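Local coordinates for protein phosphoglycerate kinase (Coxiella burnetii, PDB 4NG4) that catalyses the reversible transfer of a phosphoryl group between ATP and 3-phosphoglycerate in glycolysis, at residues M28-L33 against L68-R73; N104-G109 against K138-L143; K127-N132 against R157-T162; C144-M149 against L171-P176. All blocks are in the same frame, centred on the assembly; numbering follows the deposited sequence.

Overall arrangement
All four contacts lie in the domain that carries the predicted substrate site, whereas ADP and magnesium are bound by residues from the other half of the chain. Contacts 1 and 4 share one six-stranded parallel sheet: strands 26-31 and 146-149 are neighbours in it, and Met28 O lies 2.8 Å from Val148 N. Contact 2 packs on part of one face of this sheet, with Met28 CE 3.8 Å from Trp106 CZ3. Contact 3 meets contact 1 where Arg30 NE lies 2.9 Å from Ser161 OG. Contacts 1 and 3 contain predicted substrate-binding residues; contacts 2 and 4 hold none, but the Met140 side chain is about 9 Å from that of Arg124 and the Met149 side chain about 8 Å from that of His70.

Contact 1 (M28-L33 against L68-R73); sequences MIREDL and LSHLGR
Arg30 and Leu68 are paired in register on the neighbouring parallel strands 26-31 and 64-69, near their C-terminal ends and beside the predicted substrate site, with both side chains on one face. Leu68 is gripped by the two residues flanking Arg30: Leu68 N donates to Ile29 O (2.7 Å), and Glu31 N donates to Leu68 O (2.7 Å). The side chain of Arg30 leaves with CG anti to the backbone N (chi1 180°), then bends at chi2, which carries the guanidinium past Leu68 to His70. There NH1 of Arg30 donates to ND1 of His70 at 3.3 Å. This bond lies close to both the ring plane and the guanidinium plane, although the two planes are 61° apart. NE bonds to Ser161 OG outside the two segments, and NH1 also makes a weak hydrogen bond to Glu31 O; together these bonds should limit the rotation of the group. As in other phosphoglycerate kinases, the loops leaving these strand ends carry substrate-site residues: Asp32, Leu33 and His70 to Arg73 are all predicted to bind substrate. Ser69 projects to the sheet face away from Leu68 and ties these loops together. Its OG accepts the backbone N-H of Leu33 at 2.9 Å (158° at the hydrogen) and lies 3.0 Å from Glu31 O. Beside this bond, Leu33 CG rests 3.7 Å from Ser69 CB. Asp32 brings OD1 obliquely to the ring of His70, 3.3 Å from CE1; the same oxygen has a long, weak ion pair with Arg47 and a weak hydrogen bond from Asn34 N.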
loop_
_atom_site.group_PDB
_atom_site.type_symbol
_atom_site.label_atom_id
_atom_site.label_comp_id
_atom_site.label_asym_id
_atom_site.label_seq_id
_atom_site.Cartn_x
_atom_site.Cartn_y
_atom_site.Cartn_z
ATOM N N MET A 28 -11.847 15.429 -15.276
ATOM C CA MET A 28 -10.749 15.730 -14.376
ATOM C C MET A 28 -10.301 14.426 -13.708
ATOM O O MET A 28 -11.020 13.868 -12.874
ATOM C CB MET A 28 -11.227 16.754 -13.349
ATOM C CG MET A 28 -10.152 17.677 -12.826
ATOM S SD MET A 28 -10.846 18.966 -11.775
ATOM C CE MET A 28 -9.982 20.397 -12.426
ATOM N N ILE A 29 -9.130 13.931 -14.106
ATOM C CA ILE A 29 -8.587 12.676 -13.590
ATOM C C ILE A 29 -7.469 12.939 -12.581
ATOM O O ILE A 29 -6.415 13.446 -12.944
ATOM C CB ILE A 29 -8.017 11.804 -14.727
ATOM C CG1 ILE A 29 -9.073 11.560 -15.800
ATOM C CG2 ILE A 29 -7.517 10.469 -14.193
ATOM C CD1 ILE A 29 -8.496 10.920 -17.040
ATOM N N ARG A 30 -7.700 12.572 -11.322
ATOM C CA ARG A 30 -6.669 12.650 -10.293
ATOM C C ARG A 30 -5.818 11.388 -10.349
ATOM O O ARG A 30 -6.297 10.272 -10.093
ATOM C CB ARG A 30 -7.293 12.804 -8.905
ATOM C CG ARG A 30 -6.275 12.890 -7.735
ATOM C CD ARG A 30 -5.581 14.218 -7.675
ATOM N NE ARG A 30 -4.880 14.430 -6.410
ATOM C CZ ARG A 30 -3.663 13.970 -6.121
ATOM N NH1 ARG A 30 -2.982 13.244 -6.993
ATOM N NH2 ARG A 30 -3.137 14.219 -4.930
ATOM N N GLU A 31 -4.543 11.578 -10.659
ATOM C CA GLU A 31 -3.593 10.482 -10.755
ATOM C C GLU A 31 -2.431 10.686 -9.765
ATOM O O GLU A 31 -2.252 11.770 -9.205
ATOM C CB GLU A 31 -3.057 10.395 -12.180
ATOM C CG GLU A 31 -4.122 10.163 -13.251
ATOM C CD GLU A 31 -4.521 8.713 -13.401
ATOM O OE1 GLU A 31 -3.915 7.857 -12.733
ATOM O OE2 GLU A 31 -5.450 8.429 -14.204
ATOM N N ASP A 32 -1.679 9.608 -9.542
ATOM C CA ASP A 32 -0.461 9.602 -8.736
ATOM C C ASP A 32 0.693 9.518 -9.728
ATOM O O ASP A 32 1.141 8.451 -10.099
ATOM C CB ASP A 32 -0.468 8.422 -7.754
ATOM C CG ASP A 32 0.767 8.382 -6.847
ATOM O OD1 ASP A 32 1.645 9.272 -6.918
ATOM O OD2 ASP A 32 0.875 7.437 -6.032
ATOM N N LEU A 33 1.132 10.679 -10.181
ATOM C CA LEU A 33 2.284 10.815 -11.081
ATOM C C LEU A 33 3.511 11.327 -10.311
ATOM O O LEU A 33 4.415 11.887 -10.909
ATOM C CB LEU A 33 1.926 11.787 -12.216
ATOM C CG LEU A 33 0.538 11.574 -12.842
ATOM C CD1 LEU A 33 0.335 12.491 -14.056
ATOM C CD2 LEU A 33 0.312 10.110 -13.223
ATOM N N LEU A 68 -4.727 15.548 -13.248
ATOM C CA LEU A 68 -4.431 16.181 -11.966
ATOM C C LEU A 68 -3.465 15.305 -11.147
ATOM O O LEU A 68 -3.623 14.090 -11.107
ATOM C CB LEU A 68 -5.745 16.391 -11.219
ATOM C CG LEU A 68 -5.894 17.648 -10.377
ATOM C CD1 LEU A 68 -5.713 18.947 -11.198
ATOM C CD2 LEU A 68 -7.252 17.589 -9.705
ATOM N N SER A 69 -2.447 15.906 -10.541
ATOM C CA SER A 69 -1.496 15.137 -9.730
ATOM C C SER A 69 -0.701 15.966 -8.730
ATOM O O SER A 69 -0.631 17.190 -8.819
ATOM C CB SER A 69 -0.498 14.367 -10.596
ATOM O OG SER A 69 0.211 13.426 -9.803
ATOM N N HIS A 70 -0.115 15.268 -7.763
ATOM C CA HIS A 70 0.760 15.905 -6.806
ATOM C C HIS A 70 2.193 15.598 -7.218
ATOM O O HIS A 70 2.414 14.794 -8.118
ATOM C CB HIS A 70 0.443 15.458 -5.372
ATOM C CG HIS A 70 0.733 14.017 -5.103
ATOM N ND1 HIS A 70 -0.082 12.999 -5.546
ATOM C CD2 HIS A 70 1.749 13.423 -4.431
ATOM C CE1 HIS A 70 0.416 11.838 -5.156
ATOM N NE2 HIS A 70 1.531 12.068 -4.485
ATOM N N LEU A 71 3.154 16.281 -6.595
ATOM C CA LEU A 71 4.581 15.999 -6.799
ATOM C C LEU A 71 5.346 16.543 -5.612
ATOM O O LEU A 71 5.299 17.731 -5.337
ATOM C CB LEU A 71 5.090 16.636 -8.087
ATOM C CG LEU A 71 6.440 16.158 -8.625
ATOM C CD1 LEU A 71 6.808 16.930 -9.893
ATOM C CD2 LEU A 71 7.525 16.330 -7.609
ATOM N N GLY A 72 6.031 15.668 -4.900
ATOM C CA GLY A 72 6.764 16.064 -3.714
ATOM C C GLY A 72 5.920 16.741 -2.641
ATOM O O GLY A 72 4.708 16.509 -2.529
ATOM N N ARG A 73 6.582 17.571 -1.840
ATOM C CA ARG A 73 5.935 18.394 -0.836
ATOM C C ARG A 73 6.435 19.834 -0.951
ATOM O O ARG A 73 7.416 20.217 -0.296
ATOM C CB ARG A 73 6.227 17.836 0.544
ATOM C CG ARG A 73 5.636 16.455 0.770
ATOM C CD ARG A 73 5.973 15.900 2.135
ATOM N NE ARG A 73 5.591 14.497 2.246
ATOM C CZ ARG A 73 4.346 14.053 2.426
ATOM N NH1 ARG A 73 3.325 14.888 2.524
ATOM N NH2 ARG A 73 4.114 12.757 2.516
#

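Contact 2 (N104-G109 against K138-L143); sequences NDWLKG and KRMAEL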
loop_
_atom_site.group_PDB
_atom_site.type_symbol
_atom_site.label_atom_id
_atom_site.label_comp_id
_atom_site.label_asym_id
_atom_site.label_seq_id
_atom_site.Cartn_x
_atom_site.Cartn_y
_atom_site.Cartn_z
ATOM N N ASN A 104 -0.716 26.023 -16.099
ATOM C CA ASN A 104 -0.238 26.586 -14.850
ATOM C C ASN A 104 -1.287 27.352 -14.048
ATOM O O ASN A 104 -1.363 27.193 -12.818
ATOM C CB ASN A 104 0.927 27.513 -15.148
ATOM C CG ASN A 104 1.765 27.749 -13.948
ATOM O OD1 ASN A 104 1.361 28.461 -13.019
ATOM N ND2 ASN A 104 2.942 27.130 -13.929
ATOM N N ASP A 105 -2.055 28.204 -14.736
ATOM C CA ASP A 105 -3.116 28.999 -14.104
ATOM C C ASP A 105 -4.463 28.290 -14.280
ATOM O O ASP A 105 -5.467 28.895 -14.661
ATOM C CB ASP A 105 -3.145 30.434 -14.677
ATOM C CG ASP A 105 -3.186 30.468 -16.214
ATOM O OD1 ASP A 105 -3.305 29.391 -16.837
ATOM O OD2 ASP A 105 -3.082 31.571 -16.799
ATOM N N TRP A 106 -4.488 26.997 -13.985
ATOM C CA TRP A 106 -5.632 26.163 -14.374
ATOM C C TRP A 106 -6.930 26.413 -13.598
ATOM O O TRP A 106 -7.998 26.013 -14.062
ATOM C CB TRP A 106 -5.265 24.668 -14.340
ATOM C CG TRP A 106 -4.830 24.120 -13.000
ATOM C CD1 TRP A 106 -3.553 24.040 -12.518
ATOM C CD2 TRP A 106 -5.666 23.539 -12.000
ATOM N NE1 TRP A 106 -3.548 23.453 -11.274
ATOM C CE2 TRP A 106 -4.835 23.135 -10.935
ATOM C CE3 TRP A 106 -7.041 23.329 -11.896
ATOM C CZ2 TRP A 106 -5.338 22.548 -9.773
ATOM C CZ3 TRP A 106 -7.543 22.729 -10.744
ATOM C CH2 TRP A 106 -6.696 22.353 -9.699
ATOM N N LEU A 107 -6.845 27.071 -12.438
ATOM C CA LEU A 107 -8.012 27.258 -11.563
ATOM C C LEU A 107 -9.026 28.220 -12.127
ATOM O O LEU A 107 -10.218 28.078 -11.848
ATOM C CB LEU A 107 -7.601 27.761 -10.185
ATOM C CG LEU A 107 -6.749 26.816 -9.352
ATOM C CD1 LEU A 107 -5.259 27.182 -9.477
ATOM C CD2 LEU A 107 -7.217 26.896 -7.912
ATOM N N LYS A 108 -8.543 29.198 -12.897
ATOM C CA LYS A 108 -9.415 30.183 -13.555
ATOM C C LYS A 108 -10.051 29.648 -14.844
ATOM O O LYS A 108 -10.843 30.349 -15.480
ATOM C CB LYS A 108 -8.659 31.489 -13.851
ATOM C CG LYS A 108 -8.794 32.563 -12.768
ATOM C CD LYS A 108 -8.891 33.979 -13.368
ATOM C CE LYS A 108 -10.266 34.261 -13.992
ATOM N NZ LYS A 108 -10.343 35.611 -14.640
ATOM N N GLY A 109 -9.706 28.418 -15.227
ATOM C CA GLY A 109 -10.344 27.749 -16.371
ATOM C C GLY A 109 -9.352 27.361 -17.445
ATOM O O GLY A 109 -8.259 27.926 -17.512
ATOM N N LYS A 138 -14.674 23.636 -4.173
ATOM C CA LYS A 138 -15.791 24.073 -5.019
ATOM C C LYS A 138 -15.279 24.613 -6.358
ATOM O O LYS A 138 -15.881 24.379 -7.399
ATOM C CB LYS A 138 -16.626 25.131 -4.298
ATOM C CG LYS A 138 -17.495 24.578 -3.195
ATOM C CD LYS A 138 -18.034 25.687 -2.295
ATOM C CE LYS A 138 -19.094 25.160 -1.328
ATOM N NZ LYS A 138 -19.532 26.186 -0.332
ATOM N N ARG A 139 -14.149 25.306 -6.323
ATOM C CA ARG A 139 -13.563 25.908 -7.516
ATOM C C ARG A 139 -13.045 24.834 -8.470
ATOM O O ARG A 139 -13.204 24.949 -9.681
ATOM C CB ARG A 139 -12.426 26.857 -7.117
ATOM C CG ARG A 139 -12.200 28.029 -8.066
ATOM C CD ARG A 139 -11.632 29.237 -7.303
ATOM N NE ARG A 139 -10.481 28.879 -6.457
ATOM C CZ ARG A 139 -9.964 29.648 -5.495
ATOM N NH1 ARG A 139 -10.478 30.849 -5.230
ATOM N NH2 ARG A 139 -8.920 29.220 -4.788
ATOM N N MET A 140 -12.408 23.806 -7.915
ATOM C CA MET A 140 -11.982 22.638 -8.691
ATOM C C MET A 140 -13.187 21.939 -9.319
ATOM O O MET A 140 -13.108 21.466 -10.448
ATOM C CB MET A 140 -11.216 21.639 -7.807
ATOM C CG MET A 140 -9.870 22.139 -7.251
ATOM S SD MET A 140 -8.842 20.813 -6.559
ATOM C CE MET A 140 -7.321 21.654 -6.247
ATOM N N ALA A 141 -14.296 21.884 -8.579
ATOM C CA ALA A 141 -15.527 21.230 -9.038
ATOM C C ALA A 141 -16.224 22.023 -10.137
ATOM O O ALA A 141 -16.929 21.454 -10.976
ATOM C CB ALA A 141 -16.472 21.026 -7.877
ATOM N N GLU A 142 -16.032 23.339 -10.103
ATOM C CA GLU A 142 -16.505 24.261 -11.141
ATOM C C GLU A 142 -15.896 23.910 -12.502
ATOM O O GLU A 142 -16.585 23.936 -13.521
ATOM C CB GLU A 142 -16.114 25.701 -10.759
ATOM C CG GLU A 142 -17.081 26.789 -11.183
ATOM C CD GLU A 142 -18.404 26.743 -10.432
ATOM O OE1 GLU A 142 -18.555 25.913 -9.507
ATOM O OE2 GLU A 142 -19.304 27.540 -10.771
ATOM N N LEU A 143 -14.609 23.557 -12.496
ATOM C CA LEU A 143 -13.817 23.362 -13.722
ATOM C C LEU A 143 -14.121 22.081 -14.522
ATOM O O LEU A 143 -13.549 21.885 -15.600
ATOM C CB LEU A 143 -12.311 23.393 -13.387
ATOM C CG LEU A 143 -11.743 24.665 -12.741
ATOM C CD1 LEU A 143 -10.399 24.365 -12.091
ATOM C CD2 LEU A 143 -11.610 25.804 -13.750
#
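Leu143, Leu107 and Trp106 carry most of this contact, and no hydrogen bond joins the two segments. Leu143 reaches from the end of its helix into the 3-10 turn at 106-108 and spreads its two methyl groups. CD1 meets the rim of the Trp106 ring, 3.5 Å from CE3, while CD2 lies 3.3 Å from Leu107 O and 3.5 Å from Gly109 CA. Trp106 has CG between its own backbone N and carbonyl carbon (chi1 61°), and its six-membered ring extends toward Met140. Methyl CE of Met140 arrives at the ring edge, 3.6 Å from CH2 of Trp106. Met140 SD is 5.5 Å from the centroid of that ring and 88° off its normal, an edge-on Met-aromatic contact. Leu107 lies over one face of the indole and sends CD2 to within 4.1 Å of Arg139 NE, where the aliphatic and charged chains cross at the more open margin. Deeper in, Met28 of strand 26-31 touches both Trp106 and Leu143, and Trp106 NE1 makes a weak hydrogen bond to Glu121 O. The arrangement is a hydrophobic layer of an alpha/beta domain, in which a 3-10 turn and the C-terminal part of helix 134-142 pack together against the central parallel sheet.

Contact 3 (K127-N132 against R157-T162); sequences KGENEN and RAQAST
Glu129 reaches across to Ala160 and Ser161 at the beginning of helix 160-168. From CB its chain runs with CG anti to the backbone N (chi1 165°), and CG passes 4.0 Å from Gln159 NE2. A bend at chi2 then turns CD toward Ser161. At the tip, OE2 takes the backbone N-H of Ser161 at 2.8 Å through its syn lone pair, with the Ala160 methyl as a neighbour. A negative carboxylate here would be expected to suit the N-terminal end of the helix, although its first turn is weakly bonded. OE1 is modelled too near Ser161 OG, which leaves the exact set of the carboxylate uncertain; the hydroxyl is hydrogen-bonded to Arg30 NE. The carbonyl of Glu129 adds a second tie: its O accepts from Ala160 N (3.1 Å), which approaches in the carbonyl plane on a lone pair, and from Asn132 N (3.1 Å) within the type I turn 129-132. Gln159 extends alongside this turn; the side-chain amide planes of Gln159 and Asn130 are 84° apart. Glu76 accepts hydrogen bonds from the backbone N of both Gly128 and Asn130. The contact thus joins the loop between strand 117-120 and helix 134-142 to the start of helix 160-168, which follows strand 146-149.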
loop_
_atom_site.group_PDB
_atom_site.type_symbol
_atom_site.label_atom_id
_atom_site.label_comp_id
_atom_site.label_asym_id
_atom_site.label_seq_id
_atom_site.Cartn_x
_atom_site.Cartn_y
_atom_site.Cartn_z
ATOM N N LYS A 127 -2.604 27.094 -2.172
ATOM C CA LYS A 127 -3.115 27.450 -0.837
ATOM C C LYS A 127 -4.418 26.674 -0.588
ATOM O O LYS A 127 -5.432 26.935 -1.269
ATOM C CB LYS A 127 -3.418 28.962 -0.730
ATOM C CG LYS A 127 -2.292 29.861 -0.206
ATOM C CD LYS A 127 -2.815 31.305 -0.030
ATOM C CE LYS A 127 -1.844 32.244 0.701
ATOM N NZ LYS A 127 -1.152 33.190 -0.213
ATOM N N GLY A 128 -4.375 25.709 0.340
ATOM C CA GLY A 128 -5.580 25.017 0.811
ATOM C C GLY A 128 -5.762 23.546 0.452
ATOM O O GLY A 128 -6.716 22.910 0.903
ATOM N N GLU A 129 -4.855 22.995 -0.347
ATOM C CA GLU A 129 -4.917 21.581 -0.711
ATOM C C GLU A 129 -4.865 20.680 0.516
ATOM O O GLU A 129 -5.738 19.828 0.721
ATOM C CB GLU A 129 -3.766 21.216 -1.662
ATOM C CG GLU A 129 -3.498 19.716 -1.826
ATOM C CD GLU A 129 -4.518 18.995 -2.692
ATOM O OE1 GLU A 129 -4.102 18.104 -3.470
ATOM O OE2 GLU A 129 -5.730 19.315 -2.617
ATOM N N ASN A 130 -3.836 20.867 1.328
ATOM C CA ASN A 130 -3.640 20.025 2.508
ATOM C C ASN A 130 -4.758 20.088 3.599
ATOM O O ASN A 130 -4.971 19.109 4.321
ATOM C CB ASN A 130 -2.273 20.295 3.119
ATOM C CG ASN A 130 -2.128 19.655 4.431
ATOM O OD1 ASN A 130 -1.951 18.437 4.509
ATOM N ND2 ASN A 130 -2.256 20.442 5.494
ATOM N N GLU A 131 -5.468 21.212 3.701
ATOM C CA GLU A 131 -6.575 21.343 4.656
ATOM C C GLU A 131 -7.928 20.922 4.062
ATOM O O GLU A 131 -8.956 20.995 4.745
ATOM C CB GLU A 131 -6.723 22.793 5.113
ATOM C CG GLU A 131 -5.702 23.302 6.103
ATOM C CD GLU A 131 -5.866 24.815 6.324
ATOM O OE1 GLU A 131 -6.921 25.372 5.897
ATOM O OE2 GLU A 131 -4.943 25.444 6.907
ATOM N N ASN A 132 -7.948 20.518 2.792
ATOM C CA ASN A 132 -9.204 20.208 2.111
ATOM C C ASN A 132 -10.176 21.365 2.241
ATOM O O ASN A 132 -11.325 21.189 2.616
ATOM C CB ASN A 132 -9.817 18.929 2.668
ATOM C CG ASN A 132 -10.832 18.316 1.734
ATOM O OD1 ASN A 132 -10.604 18.220 0.531
ATOM N ND2 ASN A 132 -11.952 17.873 2.290
ATOM N N ARG A 157 -5.979 10.185 2.724
ATOM C CA ARG A 157 -5.960 11.526 3.311
ATOM C C ARG A 157 -6.959 12.428 2.622
ATOM O O ARG A 157 -7.216 12.293 1.429
ATOM C CB ARG A 157 -4.564 12.153 3.207
ATOM C CG ARG A 157 -3.489 11.368 3.927
ATOM C CD ARG A 157 -3.666 11.434 5.454
ATOM N NE ARG A 157 -3.129 10.247 6.107
ATOM C CZ ARG A 157 -1.842 9.891 6.085
ATOM N NH1 ARG A 157 -0.927 10.619 5.434
ATOM N NH2 ARG A 157 -1.460 8.781 6.714
ATOM N N ALA A 158 -7.504 13.358 3.397
ATOM C CA ALA A 158 -8.544 14.259 2.921
ATOM C C ALA A 158 -7.874 15.528 2.461
ATOM O O ALA A 158 -7.321 16.284 3.266
ATOM C CB ALA A 158 -9.539 14.555 4.019
ATOM N N GLN A 159 -7.898 15.736 1.153
ATOM C CA GLN A 159 -7.288 16.901 0.547
ATOM C C GLN A 159 -8.166 17.356 -0.606
ATOM O O GLN A 159 -8.837 16.537 -1.223
ATOM C CB GLN A 159 -5.874 16.552 0.101
ATOM C CG GLN A 159 -4.910 16.460 1.283
ATOM C CD GLN A 159 -3.495 16.197 0.848
ATOM O OE1 GLN A 159 -3.218 15.175 0.249
ATOM N NE2 GLN A 159 -2.592 17.121 1.129
ATOM N N ALA A 160 -8.187 18.659 -0.864
ATOM C CA ALA A 160 -9.056 19.255 -1.885
ATOM C C ALA A 160 -9.110 18.436 -3.185
ATOM O O ALA A 160 -10.161 18.244 -3.773
ATOM C CB ALA A 160 -8.586 20.680 -2.172
ATOM N N SER A 161 -7.951 17.952 -3.606
ATOM C CA SER A 161 -7.796 17.229 -4.858
ATOM C C SER A 161 -8.124 15.729 -4.790
ATOM O O SER A 161 -8.238 15.077 -5.840
ATOM C CB SER A 161 -6.363 17.440 -5.392
ATOM O OG SER A 161 -5.384 16.724 -4.660
ATOM N N THR A 162 -8.266 15.191 -3.571
ATOM C CA THR A 162 -8.612 13.767 -3.345
ATOM C C THR A 162 -9.983 13.529 -2.712
ATOM O O THR A 162 -10.530 12.422 -2.815
ATOM C CB THR A 162 -7.621 13.091 -2.393
ATOM O OG1 THR A 162 -7.773 13.651 -1.083
ATOM C CG2 THR A 162 -6.188 13.275 -2.870
#

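Contact 4 (C144-M149 against L171-P176); sequences CDIFVM and LACAGP
Strands 146-149 and 171-174 run parallel, with Phe147 beside Ala172, Val148 beside Cys173 and Met149 beside Ala174; their axes approach to 4.6 Å and diverge by 21°. The backbone bonds alternate in direction, starting with a weak one from Leu171 N to Asp145 O. Phe147 N donates to Leu171 O (2.8 Å), Cys173 N to Phe147 O (3.0 Å), and Met149 N to Cys173 O (2.8 Å). Beyond the last pair Gly175 N donates to Met149 O at 3.1 Å from above the carbonyl plane, 59° out of it, as the chain turns aside; Gly175 is the N-cap of the helix that follows. On one face the Ile146 and Leu171 side chains run alongside each other in the same direction, with CG1 of Ile146 3.9 Å from CB of Leu171. Cys173 holds SG between its own backbone N and carbonyl carbon (chi1 62°), which sets the sulfur 3.7 Å from Val148 CG2 and within touch of Ile146 CG2. The other Val148 branch, CG1, reaches forward to Gly175 N at 3.4 Å. Phe147 and Met149 project from the other face, together with Ala172 and Ala174. Helix 160-168 joins the two strands in a beta-alpha-beta crossover and packs on Phe147 and Met149, while helix 392-401 touches Met149, Ala172 and Ala174. Strand 171-174 borders the six-stranded sheet, and strand 26-31 pairs with the far side of strand 146-149.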
loop_
_atom_site.group_PDB
_atom_site.type_symbol
_atom_site.label_atom_id
_atom_site.label_comp_id
_atom_site.label_asym_id
_atom_site.label_seq_id
_atom_site.Cartn_x
_atom_site.Cartn_y
_atom_site.Cartn_z
ATOM N N CYS A 144 -15.009 21.219 -14.030
ATOM C CA CYS A 144 -15.257 19.951 -14.720
ATOM C C CYS A 144 -16.702 19.446 -14.634
ATOM O O CYS A 144 -17.436 19.751 -13.691
ATOM C CB CYS A 144 -14.313 18.878 -14.176
ATOM S SG CYS A 144 -14.930 18.108 -12.681
ATOM N N ASP A 145 -17.083 18.663 -15.639
ATOM C CA ASP A 145 -18.356 17.946 -15.640
ATOM C C ASP A 145 -18.243 16.703 -14.764
ATOM O O ASP A 145 -19.111 16.446 -13.931
ATOM C CB ASP A 145 -18.730 17.508 -17.055
ATOM C CG ASP A 145 -18.992 18.669 -17.976
ATOM O OD1 ASP A 145 -19.966 19.408 -17.725
ATOM O OD2 ASP A 145 -18.234 18.827 -18.961
ATOM N N ILE A 146 -17.174 15.930 -14.976
ATOM C CA ILE A 146 -16.945 14.682 -14.248
ATOM C C ILE A 146 -15.580 14.673 -13.566
ATOM O O ILE A 146 -14.584 15.109 -14.152
ATOM C CB ILE A 146 -17.021 13.451 -15.181
ATOM C CG1 ILE A 146 -18.371 13.386 -15.901
ATOM C CG2 ILE A 146 -16.796 12.168 -14.387
ATOM C CD1 ILE A 146 -18.416 12.333 -16.967
ATOM N N PHE A 147 -15.547 14.170 -12.331
ATOM C CA PHE A 147 -14.295 13.944 -11.610
ATOM C C PHE A 147 -14.037 12.455 -11.471
ATOM O O PHE A 147 -14.924 11.713 -11.055
ATOM C CB PHE A 147 -14.344 14.580 -10.222
ATOM C CG PHE A 147 -13.106 14.336 -9.398
ATOM C CD1 PHE A 147 -11.865 14.760 -9.850
ATOM C CD2 PHE A 147 -13.179 13.680 -8.176
ATOM C CE1 PHE A 147 -10.725 14.553 -9.107
ATOM C CE2 PHE A 147 -12.038 13.457 -7.427
ATOM C CZ PHE A 147 -10.808 13.899 -7.895
ATOM N N VAL A 148 -12.819 12.035 -11.807
ATOM C CA VAL A 148 -12.417 10.639 -11.713
ATOM C C VAL A 148 -11.262 10.497 -10.718
ATOM O O VAL A 148 -10.133 10.896 -11.022
ATOM C CB VAL A 148 -11.980 10.102 -13.084
ATOM C CG1 VAL A 148 -11.699 8.622 -13.005
ATOM C CG2 VAL A 148 -13.049 10.361 -14.098
ATOM N N MET A 149 -11.553 9.957 -9.532
ATOM C CA MET A 149 -10.520 9.647 -8.550
ATOM C C MET A 149 -9.870 8.338 -8.930
ATOM O O MET A 149 -10.425 7.270 -8.683
ATOM C CB MET A 149 -11.090 9.555 -7.127
ATOM C CG MET A 149 -10.048 9.232 -6.028
ATOM S SD MET A 149 -8.508 10.160 -6.181
ATOM C CE MET A 149 -7.890 10.112 -4.506
ATOM N N LEU A 171 -20.520 15.174 -11.181
ATOM C CA LEU A 171 -20.508 13.727 -11.329
ATOM C C LEU A 171 -19.139 13.221 -10.848
ATOM O O LEU A 171 -18.105 13.696 -11.315
ATOM C CB LEU A 171 -20.768 13.389 -12.806
ATOM C CG LEU A 171 -21.727 12.255 -13.200
ATOM C CD1 LEU A 171 -22.744 11.937 -12.113
ATOM C CD2 LEU A 171 -22.446 12.582 -14.516
ATOM N N ALA A 172 -19.127 12.300 -9.885
ATOM C CA ALA A 172 -17.857 11.793 -9.324
ATOM C C ALA A 172 -17.804 10.267 -9.346
ATOM O O ALA A 172 -18.809 9.598 -9.082
ATOM C CB ALA A 172 -17.647 12.315 -7.909
ATOM N N CYS A 173 -16.630 9.728 -9.667
ATOM C CA CYS A 173 -16.446 8.286 -9.811
ATOM C C CYS A 173 -14.986 7.884 -9.582
ATOM O O CYS A 173 -14.120 8.733 -9.354
ATOM C CB CYS A 173 -16.883 7.856 -11.204
ATOM S SG CYS A 173 -15.909 8.601 -12.481
ATOM N N ALA A 174 -14.729 6.580 -9.642
ATOM C CA ALA A 174 -13.377 6.050 -9.539
ATOM C C ALA A 174 -12.888 5.587 -10.913
ATOM O O ALA A 174 -13.681 5.119 -11.732
ATOM C CB ALA A 174 -13.342 4.904 -8.543
ATOM N N GLY A 175 -11.586 5.726 -11.153
ATOM C CA GLY A 175 -10.957 5.232 -12.371
ATOM C C GLY A 175 -10.605 3.764 -12.233
ATOM O O GLY A 175 -10.764 3.195 -11.152
ATOM N N PRO A 176 -10.110 3.137 -13.321
ATOM C CA PRO A 176 -9.781 1.702 -13.319
ATOM C C PRO A 176 -8.609 1.262 -12.411
ATOM O O PRO A 176 -8.590 0.122 -11.957
ATOM C CB PRO A 176 -9.476 1.403 -14.794
ATOM C CG PRO A 176 -9.120 2.690 -15.381
ATOM C CD PRO A 176 -9.894 3.739 -14.644
#